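GntR family transcriptional regulator (Streptococcus agalactiae, PDB 7B5U) probably acts as a DNA-binding transcription factor, and through the RCK_C domain present here, a dimer, binds the second messenger c-di-AMP. Local coordinates at residues A32-I37 with D57-V62; H28-T33 with A69-Y74. One frame throughout, in Å; residues are numbered along the deposited sequence. Where two conformers were deposited one is given.

Contact 1: A32-I37 with D57-V62. With 2BA ((2R,3R,3aS,5R,7aR,9R,10R,10aS,12R,14aR)-2,9-bis(6-amino-9H-purin-9-yl)octahydro-2H,7H-difuro[3,2-d:3',2'-j][1,3,7,9,2,8 ]tetraoxadiphosphacyclododecine-3,5,10,12-tetrol 5,12-dioxide), chain C.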
loop_
_atom_site.group_PDB
_atom_site.type_symbol
_atom_site.label_atom_id
_atom_site.label_comp_id
_atom_site.label_asym_id
_atom_site.label_seq_id
_atom_site.Cartn_x
_atom_site.Cartn_y
_atom_site.Cartn_z
ATOM N N ALA A 32 6.493 0.156 -5.034
ATOM C CA ALA A 32 6.151 -0.368 -3.720
ATOM C C ALA A 32 4.879 0.254 -3.169
ATOM O O ALA A 32 4.625 1.449 -3.356
ATOM C CB ALA A 32 7.288 -0.076 -2.748
ATOM N N THR A 33 4.104 -0.554 -2.454
ATOM C CA THR A 33 2.978 -0.050 -1.675
ATOM C C THR A 33 3.343 -0.187 -0.203
ATOM O O THR A 33 3.492 -1.311 0.305
ATOM C CB THR A 33 1.697 -0.816 -1.993
ATOM O OG1 THR A 33 1.391 -0.677 -3.388
ATOM C CG2 THR A 33 0.525 -0.276 -1.186
ATOM N N ILE A 34 3.524 0.950 0.468
ATOM C CA ILE A 34 3.906 0.954 1.879
ATOM C C ILE A 34 2.692 0.616 2.737
ATOM O O ILE A 34 1.636 1.252 2.621
ATOM C CB ILE A 34 4.512 2.309 2.279
ATOM C CG1 ILE A 34 5.810 2.579 1.502
ATOM C CG2 ILE A 34 4.720 2.362 3.786
ATOM C CD1 ILE A 34 6.350 3.992 1.689
ATOM N N VAL A 35 2.837 -0.397 3.594
ATOM C CA VAL A 35 1.752 -0.821 4.473
ATOM C C VAL A 35 1.895 -0.262 5.877
ATOM O O VAL A 35 0.898 -0.126 6.586
ATOM C CB VAL A 35 1.583 -2.352 4.497
ATOM C CG1 VAL A 35 1.222 -2.842 3.132
ATOM C CG2 VAL A 35 2.829 -3.053 5.010
ATOM N N ALA A 36 3.124 0.046 6.294
ATOM C CA ALA A 36 3.332 0.592 7.626
ATOM C C ALA A 36 4.692 1.269 7.699
ATOM O O ALA A 36 5.618 0.909 6.971
ATOM C CB ALA A 36 3.261 -0.494 8.704
ATOM N N ILE A 37 4.794 2.249 8.598
ATOM C CA ILE A 37 6.060 2.862 8.980
ATOM C C ILE A 37 6.253 2.626 10.467
ATOM O O ILE A 37 5.332 2.851 11.262
ATOM C CB ILE A 37 6.085 4.375 8.698
ATOM C CG1 ILE A 37 5.872 4.662 7.217
ATOM C CG2 ILE A 37 7.402 4.982 9.185
ATOM C CD1 ILE A 37 5.494 6.093 6.954
ATOM N N ASP A 57 13.833 5.000 10.383
ATOM C CA ASP A 57 12.532 4.351 10.371
ATOM C C ASP A 57 12.607 3.008 9.645
ATOM O O ASP A 57 13.475 2.771 8.800
ATOM C CB ASP A 57 11.512 5.228 9.645
ATOM C CG ASP A 57 11.106 6.453 10.437
ATOM O OD1 ASP A 57 11.530 6.605 11.600
ATOM O OD2 ASP A 57 10.330 7.270 9.891
ATOM N N HIS A 58 11.666 2.123 9.974
ATOM C CA HIS A 58 11.483 0.886 9.225
ATOM C C HIS A 58 10.280 1.065 8.310
ATOM O O HIS A 58 9.198 1.458 8.767
ATOM C CB HIS A 58 11.231 -0.306 10.149
ATOM C CG HIS A 58 12.329 -0.580 11.127
ATOM N ND1 HIS A 58 12.702 -1.864 11.462
ATOM C CD2 HIS A 58 13.124 0.244 11.854
ATOM C CE1 HIS A 58 13.679 -1.820 12.350
ATOM N NE2 HIS A 58 13.958 -0.552 12.602
ATOM N N ILE A 59 10.468 0.790 7.022
ATOM C CA ILE A 59 9.398 0.857 6.032
ATOM C C ILE A 59 9.009 -0.572 5.680
ATOM O O ILE A 59 9.858 -1.370 5.263
ATOM C CB ILE A 59 9.829 1.604 4.759
ATOM C CG1 ILE A 59 10.439 2.975 5.057
ATOM C CG2 ILE A 59 8.662 1.694 3.763
ATOM C CD1 ILE A 59 10.893 3.680 3.800
ATOM N N PHE A 60 7.725 -0.884 5.831
ATOM C CA PHE A 60 7.160 -2.178 5.462
ATOM C C PHE A 60 6.348 -1.980 4.188
ATOM O O PHE A 60 5.496 -1.094 4.139
ATOM C CB PHE A 60 6.257 -2.696 6.589
ATOM C CG PHE A 60 7.003 -2.997 7.863
ATOM C CD1 PHE A 60 7.297 -1.989 8.767
ATOM C CD2 PHE A 60 7.416 -4.288 8.154
ATOM C CE1 PHE A 60 8.007 -2.263 9.932
ATOM C CE2 PHE A 60 8.121 -4.562 9.324
ATOM C CZ PHE A 60 8.410 -3.548 10.211
ATOM N N PHE A 61 6.600 -2.791 3.162
ATOM C CA PHE A 61 5.958 -2.570 1.872
ATOM C C PHE A 61 5.766 -3.892 1.142
ATOM O O PHE A 61 6.522 -4.847 1.349
ATOM C CB PHE A 61 6.755 -1.594 0.993
ATOM C CG PHE A 61 8.142 -2.068 0.657
ATOM C CD1 PHE A 61 8.387 -2.762 -0.510
ATOM C CD2 PHE A 61 9.212 -1.790 1.504
ATOM C CE1 PHE A 61 9.675 -3.199 -0.825
ATOM C CE2 PHE A 61 10.490 -2.225 1.192
ATOM C CZ PHE A 61 10.725 -2.915 0.027
ATOM N N VAL A 62 4.743 -3.943 0.284
ATOM C CA VAL A 62 4.501 -5.097 -0.563
ATOM C C VAL A 62 5.012 -4.822 -1.969
ATOM O O VAL A 62 5.125 -3.677 -2.418
ATOM C CB VAL A 62 3.029 -5.575 -0.568
ATOM C CG1 VAL A 62 2.618 -6.018 0.823
ATOM C CG2 VAL A 62 2.094 -4.504 -1.131
HETATM P P 2BA C . -0.856 7.112 -6.917
HETATM O O1P 2BA C . -0.225 5.783 -6.731
HETATM O O2P 2BA C . -0.957 7.644 -8.308
HETATM O "O5'" 2BA C . -2.314 7.055 -6.208
HETATM C "C5'" 2BA C . -3.221 8.116 -6.404
HETATM C "C4'" 2BA C . -4.359 7.948 -5.356
HETATM O "O4'" 2BA C . -5.014 6.814 -5.603
HETATM C "C3'" 2BA C . -3.818 7.896 -3.905
HETATM O "O3'" 2BA C . -3.716 9.187 -3.427
HETATM C "C2'" 2BA C . -4.892 6.993 -3.249
HETATM O "O2'" 2BA C . -6.045 7.806 -2.770
HETATM C "C1'" 2BA C . -5.241 6.115 -4.209
HETATM N N9 2BA C . -4.494 4.862 -4.215
HETATM C C8 2BA C . -3.527 4.537 -5.112
HETATM N N7 2BA C . -3.053 3.316 -4.799
HETATM C C5 2BA C . -3.735 2.917 -3.696
HETATM C C6 2BA C . -3.713 1.786 -2.925
HETATM N N6 2BA C . -2.847 0.672 -3.150
HETATM N N1 2BA C . -4.547 1.676 -1.889
HETATM C C2 2BA C . -5.402 2.682 -1.569
HETATM N N3 2BA C . -5.467 3.795 -2.316
HETATM C C4 2BA C . -4.612 3.869 -3.356
HETATM P P1 2BA C . -2.783 9.533 -2.112
HETATM O O1P1 2BA C . -3.052 8.589 -0.992
HETATM O O2P1 2BA C . -2.992 10.979 -1.818
HETATM O "O5'1" 2BA C . -1.260 9.239 -2.621
HETATM C "C5'1" 2BA C . -0.672 10.117 -3.561
HETATM C "C4'1" 2BA C . 0.619 9.412 -4.093
HETATM O "O4'1" 2BA C . 1.472 9.207 -3.094
HETATM C "C3'1" 2BA C . 0.288 8.041 -4.731
HETATM O "O3'1" 2BA C . -0.034 8.259 -6.060
HETATM C "C2'1" 2BA C . 1.609 7.281 -4.446
HETATM O "O2'1" 2BA C . 2.603 7.538 -5.538
HETATM C "C1'1" 2BA C . 2.041 7.750 -3.257
HETATM N N91 2BA C . 1.590 7.011 -2.082
HETATM C C81 2BA C . 0.614 7.352 -1.202
HETATM N N71 2BA C . 0.484 6.381 -0.280
HETATM C C51 2BA C . 1.377 5.422 -0.625
HETATM C C61 2BA C . 1.717 4.187 -0.100
HETATM N N61 2BA C . 1.095 3.672 1.080
HETATM N N11 2BA C . 2.669 3.470 -0.659
HETATM C C21 2BA C . 3.287 3.912 -1.779
HETATM N N31 2BA C . 3.007 5.098 -2.329
HETATM C C41 2BA C . 2.035 5.812 -1.735
#

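Contact 2: H28-T33 with A69-Y74. With 2BA ((2R,3R,3aS,5R,7aR,9R,10R,10aS,12R,14aR)-2,9-bis(6-amino-9H-purin-9-yl)octahydro-2H,7H-difuro[3,2-d:3',2'-j][1,3,7,9,2,8 ]tetraoxadiphosphacyclododecine-3,5,10,12-tetrol 5,12-dioxide), chain C.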
loop_
_atom_site.group_PDB
_atom_site.type_symbol
_atom_site.label_atom_id
_atom_site.label_comp_id
_atom_site.label_asym_id
_atom_site.label_seq_id
_atom_site.Cartn_x
_atom_site.Cartn_y
_atom_site.Cartn_z
ATOM N N HIS A 28 5.018 5.353 -7.667
ATOM C CA HIS A 28 5.503 5.679 -9.006
ATOM C C HIS A 28 7.019 5.659 -9.111
ATOM O O HIS A 28 7.552 5.504 -10.216
ATOM C CB HIS A 28 4.950 7.030 -9.445
ATOM C CG HIS A 28 3.481 7.000 -9.706
ATOM N ND1 HIS A 28 2.952 6.529 -10.889
ATOM C CD2 HIS A 28 2.424 7.367 -8.941
ATOM C CE1 HIS A 28 1.634 6.596 -10.838
ATOM N NE2 HIS A 28 1.288 7.106 -9.669
ATOM N N GLN A 29 7.725 5.823 -7.990
ATOM C CA GLN A 29 9.184 5.813 -8.026
ATOM C C GLN A 29 9.751 4.405 -7.971
ATOM O O GLN A 29 10.788 4.136 -8.585
ATOM C CB GLN A 29 9.750 6.577 -6.829
ATOM C CG GLN A 29 9.338 8.015 -6.753
ATOM C CD GLN A 29 10.028 8.882 -7.779
ATOM O OE1 GLN A 29 10.885 8.423 -8.528
ATOM N NE2 GLN A 29 9.651 10.151 -7.824
ATOM N N THR A 30 9.105 3.506 -7.216
ATOM C CA THR A 30 9.693 2.212 -6.879
ATOM C C THR A 30 8.775 1.025 -7.110
ATOM O O THR A 30 9.241 -0.115 -6.984
ATOM C CB THR A 30 10.103 2.160 -5.402
ATOM O OG1 THR A 30 8.924 2.235 -4.590
ATOM C CG2 THR A 30 11.084 3.290 -5.062
ATOM N N GLY A 31 7.485 1.243 -7.375
ATOM C CA GLY A 31 6.548 0.145 -7.475
ATOM C C GLY A 31 6.077 -0.422 -6.155
ATOM O O GLY A 31 5.301 -1.389 -6.162
ATOM N N ALA A 32 6.493 0.156 -5.034
ATOM C CA ALA A 32 6.151 -0.368 -3.720
ATOM C C ALA A 32 4.879 0.254 -3.169
ATOM O O ALA A 32 4.625 1.449 -3.356
ATOM C CB ALA A 32 7.288 -0.076 -2.748
ATOM N N THR A 33 4.104 -0.554 -2.454
ATOM C CA THR A 33 2.978 -0.050 -1.675
ATOM C C THR A 33 3.343 -0.187 -0.203
ATOM O O THR A 33 3.492 -1.311 0.305
ATOM C CB THR A 33 1.697 -0.816 -1.993
ATOM O OG1 THR A 33 1.391 -0.677 -3.388
ATOM C CG2 THR A 33 0.525 -0.276 -1.186
ATOM N N ALA A 69 14.424 -4.262 -4.780
ATOM C CA ALA A 69 15.665 -3.689 -5.299
ATOM C C ALA A 69 15.519 -2.197 -5.575
ATOM O O ALA A 69 16.436 -1.409 -5.298
ATOM C CB ALA A 69 16.081 -4.434 -6.570
ATOM N N ARG A 70 14.369 -1.787 -6.114
ATOM C CA ARG A 70 14.108 -0.370 -6.346
ATOM C C ARG A 70 14.072 0.420 -5.038
ATOM O O ARG A 70 14.652 1.510 -4.950
ATOM C CB ARG A 70 12.821 -0.194 -7.161
ATOM C CG ARG A 70 12.919 -0.838 -8.542
ATOM C CD ARG A 70 11.599 -0.901 -9.296
ATOM N NE ARG A 70 11.122 0.435 -9.623
ATOM C CZ ARG A 70 9.911 0.702 -10.104
ATOM N NH1 ARG A 70 9.036 -0.283 -10.334
ATOM N NH2 ARG A 70 9.582 1.966 -10.349
ATOM N N MET A 71 13.375 -0.096 -4.016
ATOM C CA MET A 71 13.321 0.601 -2.733
ATOM C C MET A 71 14.702 0.730 -2.114
ATOM O O MET A 71 15.062 1.788 -1.581
ATOM C CB MET A 71 12.366 -0.118 -1.784
ATOM C CG MET A 71 10.916 0.125 -2.120
ATOM S SD MET A 71 10.369 1.790 -1.671
ATOM C CE MET A 71 9.934 1.511 0.047
ATOM N N LYS A 72 15.491 -0.333 -2.168
ATOM C CA LYS A 72 16.820 -0.273 -1.579
ATOM C C LYS A 72 17.693 0.757 -2.288
ATOM O O LYS A 72 18.418 1.521 -1.641
ATOM C CB LYS A 72 17.441 -1.665 -1.620
ATOM C CG LYS A 72 18.934 -1.673 -1.773
ATOM C CD LYS A 72 19.452 -3.089 -1.840
ATOM C CE LYS A 72 20.093 -3.434 -0.541
ATOM N NZ LYS A 72 20.961 -4.597 -0.717
ATOM N N THR A 73 17.628 0.802 -3.619
ATOM C CA THR A 73 18.408 1.794 -4.354
ATOM C C THR A 73 17.912 3.203 -4.071
ATOM O O THR A 73 18.706 4.128 -3.858
ATOM C CB THR A 73 18.325 1.489 -5.847
ATOM O OG1 THR A 73 18.833 0.172 -6.082
ATOM C CG2 THR A 73 19.137 2.479 -6.659
ATOM N N TYR A 74 16.595 3.371 -4.066
ATOM C CA TYR A 74 15.976 4.671 -3.875
ATOM C C TYR A 74 16.377 5.295 -2.545
ATOM O O TYR A 74 16.574 6.515 -2.464
ATOM C CB TYR A 74 14.461 4.490 -3.971
ATOM C CG TYR A 74 13.624 5.739 -3.961
ATOM C CD1 TYR A 74 13.513 6.531 -5.093
ATOM C CD2 TYR A 74 12.903 6.096 -2.833
ATOM C CE1 TYR A 74 12.717 7.663 -5.095
ATOM C CE2 TYR A 74 12.101 7.219 -2.826
ATOM C CZ TYR A 74 12.015 7.994 -3.956
ATOM O OH TYR A 74 11.215 9.116 -3.949
HETATM P P 2BA C . -0.856 7.112 -6.917
HETATM O O1P 2BA C . -0.225 5.783 -6.731
HETATM O O2P 2BA C . -0.957 7.644 -8.308
HETATM O "O5'" 2BA C . -2.314 7.055 -6.208
HETATM C "C5'" 2BA C . -3.221 8.116 -6.404
HETATM C "C4'" 2BA C . -4.359 7.948 -5.356
HETATM O "O4'" 2BA C . -5.014 6.814 -5.603
HETATM C "C3'" 2BA C . -3.818 7.896 -3.905
HETATM O "O3'" 2BA C . -3.716 9.187 -3.427
HETATM C "C2'" 2BA C . -4.892 6.993 -3.249
HETATM O "O2'" 2BA C . -6.045 7.806 -2.770
HETATM C "C1'" 2BA C . -5.241 6.115 -4.209
HETATM N N9 2BA C . -4.494 4.862 -4.215
HETATM C C8 2BA C . -3.527 4.537 -5.112
HETATM N N7 2BA C . -3.053 3.316 -4.799
HETATM C C5 2BA C . -3.735 2.917 -3.696
HETATM C C6 2BA C . -3.713 1.786 -2.925
HETATM N N6 2BA C . -2.847 0.672 -3.150
HETATM N N1 2BA C . -4.547 1.676 -1.889
HETATM C C2 2BA C . -5.402 2.682 -1.569
HETATM N N3 2BA C . -5.467 3.795 -2.316
HETATM C C4 2BA C . -4.612 3.869 -3.356
HETATM P P1 2BA C . -2.783 9.533 -2.112
HETATM O O1P1 2BA C . -3.052 8.589 -0.992
HETATM O O2P1 2BA C . -2.992 10.979 -1.818
HETATM O "O5'1" 2BA C . -1.260 9.239 -2.621
HETATM C "C5'1" 2BA C . -0.672 10.117 -3.561
HETATM C "C4'1" 2BA C . 0.619 9.412 -4.093
HETATM O "O4'1" 2BA C . 1.472 9.207 -3.094
HETATM C "C3'1" 2BA C . 0.288 8.041 -4.731
HETATM O "O3'1" 2BA C . -0.034 8.259 -6.060
HETATM C "C2'1" 2BA C . 1.609 7.281 -4.446
HETATM O "O2'1" 2BA C . 2.603 7.538 -5.538
HETATM C "C1'1" 2BA C . 2.041 7.750 -3.257
HETATM N N91 2BA C . 1.590 7.011 -2.082
HETATM C C81 2BA C . 0.614 7.352 -1.202
HETATM N N71 2BA C . 0.484 6.381 -0.280
HETATM C C51 2BA C . 1.377 5.422 -0.625
HETATM C C61 2BA C . 1.717 4.187 -0.100
HETATM N N61 2BA C . 1.095 3.672 1.080
HETATM N N11 2BA C . 2.669 3.470 -0.659
HETATM C C21 2BA C . 3.287 3.912 -1.779
HETATM N N31 2BA C . 3.007 5.098 -2.329
HETATM C C41 2BA C . 2.035 5.812 -1.735
HETATM O O HOH W 1 7.430 3.306 -11.961
#

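Contact 1: A32-I37 with D57-V62
The carbonyl oxygen of F60 is gripped by two successive amides, V35 N at 2.8 Å and, through a weak bond, A36 N at 3.4 Å, so V35 and A36 both face one residue: a classic beta bulge in the antiparallel sheet of the RCK_C domain. The bulge shifts the pairing by one residue. Before it, T33 and V62 form a hydrogen-bonded pair, V62 N giving a 2.9 Å bond to T33 O; after it, F60 N returns a nearly straight bond to A36 O (169°). The same A36 O lies at the edge of the F60 ring, in its plane.

On the I34–F61 face, I34 CG1 sits beside its own backbone N (chi1 -63°) and meets I59 CG2 at 3.7 Å, while A32 CB touches F61 CD1. V35 CG2 rests alongside F60 O, and V35 CG1 faces V62 CG1. T33 and V35 also pack on T33 and V35 of the second subunit, and T33 OG1 bonds to S46 OG there, so this strand serves the dimer interface as well as the sheet.

I34 and F61 are a non-hydrogen-bonded pair, so I34 N and O point away from strand 58-62, to the ligand. One adenine of c-di-AMP is read by two bonds: I34 N donates to ring nitrogen N11 at 2.9 Å, and the amino nitrogen N61 donates to I34 O at 2.9 Å.

Contact 2: H28-T33 with A69-Y74
Helix 26-30, which brings H28 to the c-di-AMP pocket, packs on the C-terminal helix 65-74 of the RCK_C domain. R70 reaches from helix 65-74 across the backbone of Q29, T30 and G31. Its chain bends at chi3 (66°), and the guanidinium settles flat over the T30–G31 peptide, with T30 C 3.2 Å above the plane and over its centre. R70 NH2 donates to Q29 O at 3.0 Å, but the bond is bent (140°) and the donor stands above the carbonyl plane. A water at the guanidinium edge accepts from the same NH2 and donates to H28 O, extending the grip one residue back.

T30 fills the middle of the interface. Its CG2 lies over the face of the Y74 ring, a CH-pi contact 4.1 Å from the centroid, and Q29 CG passes near Y74 OH. T30 OG1, held between its backbone N and carbonyl carbon (chi1 66°), accepts from A32 N at 3.2 Å in an ST turn; it also bonds V26 O and touches M71 SD. M71 CG packs on A32 CB, at the far residue of the turn. H16 stacks on the Y74 ring.

The H28 side chain leaves the backbone on the side away from helix 65-74, and its NE2 donates to phosphate oxygen O2P at 2.7 Å, which lies in the plane of the imidazole.

Contact 1 is buried near the centre of the domain, whereas contact 2 is partly buried and has a more exposed margin at Q29 and R70. A32 touches both partners, on F61 and on M71, where the chain passes from helix 26-30 into strand 33-39; strand 58-62 likewise leads on to helix 65-74. M71 joins them, its CE packing 3.7 Å from F61 CD2 on the sheet. Strand pairing in contact 1 relies on backbone bonds and apolar packing, while contact 2 joins two helices through side chains, with a guanidinium laid on the backbone and a water. They also meet c-di-AMP differently: 32-37 offers backbone groups to an adenine, 28-33 a histidine to a phosphate.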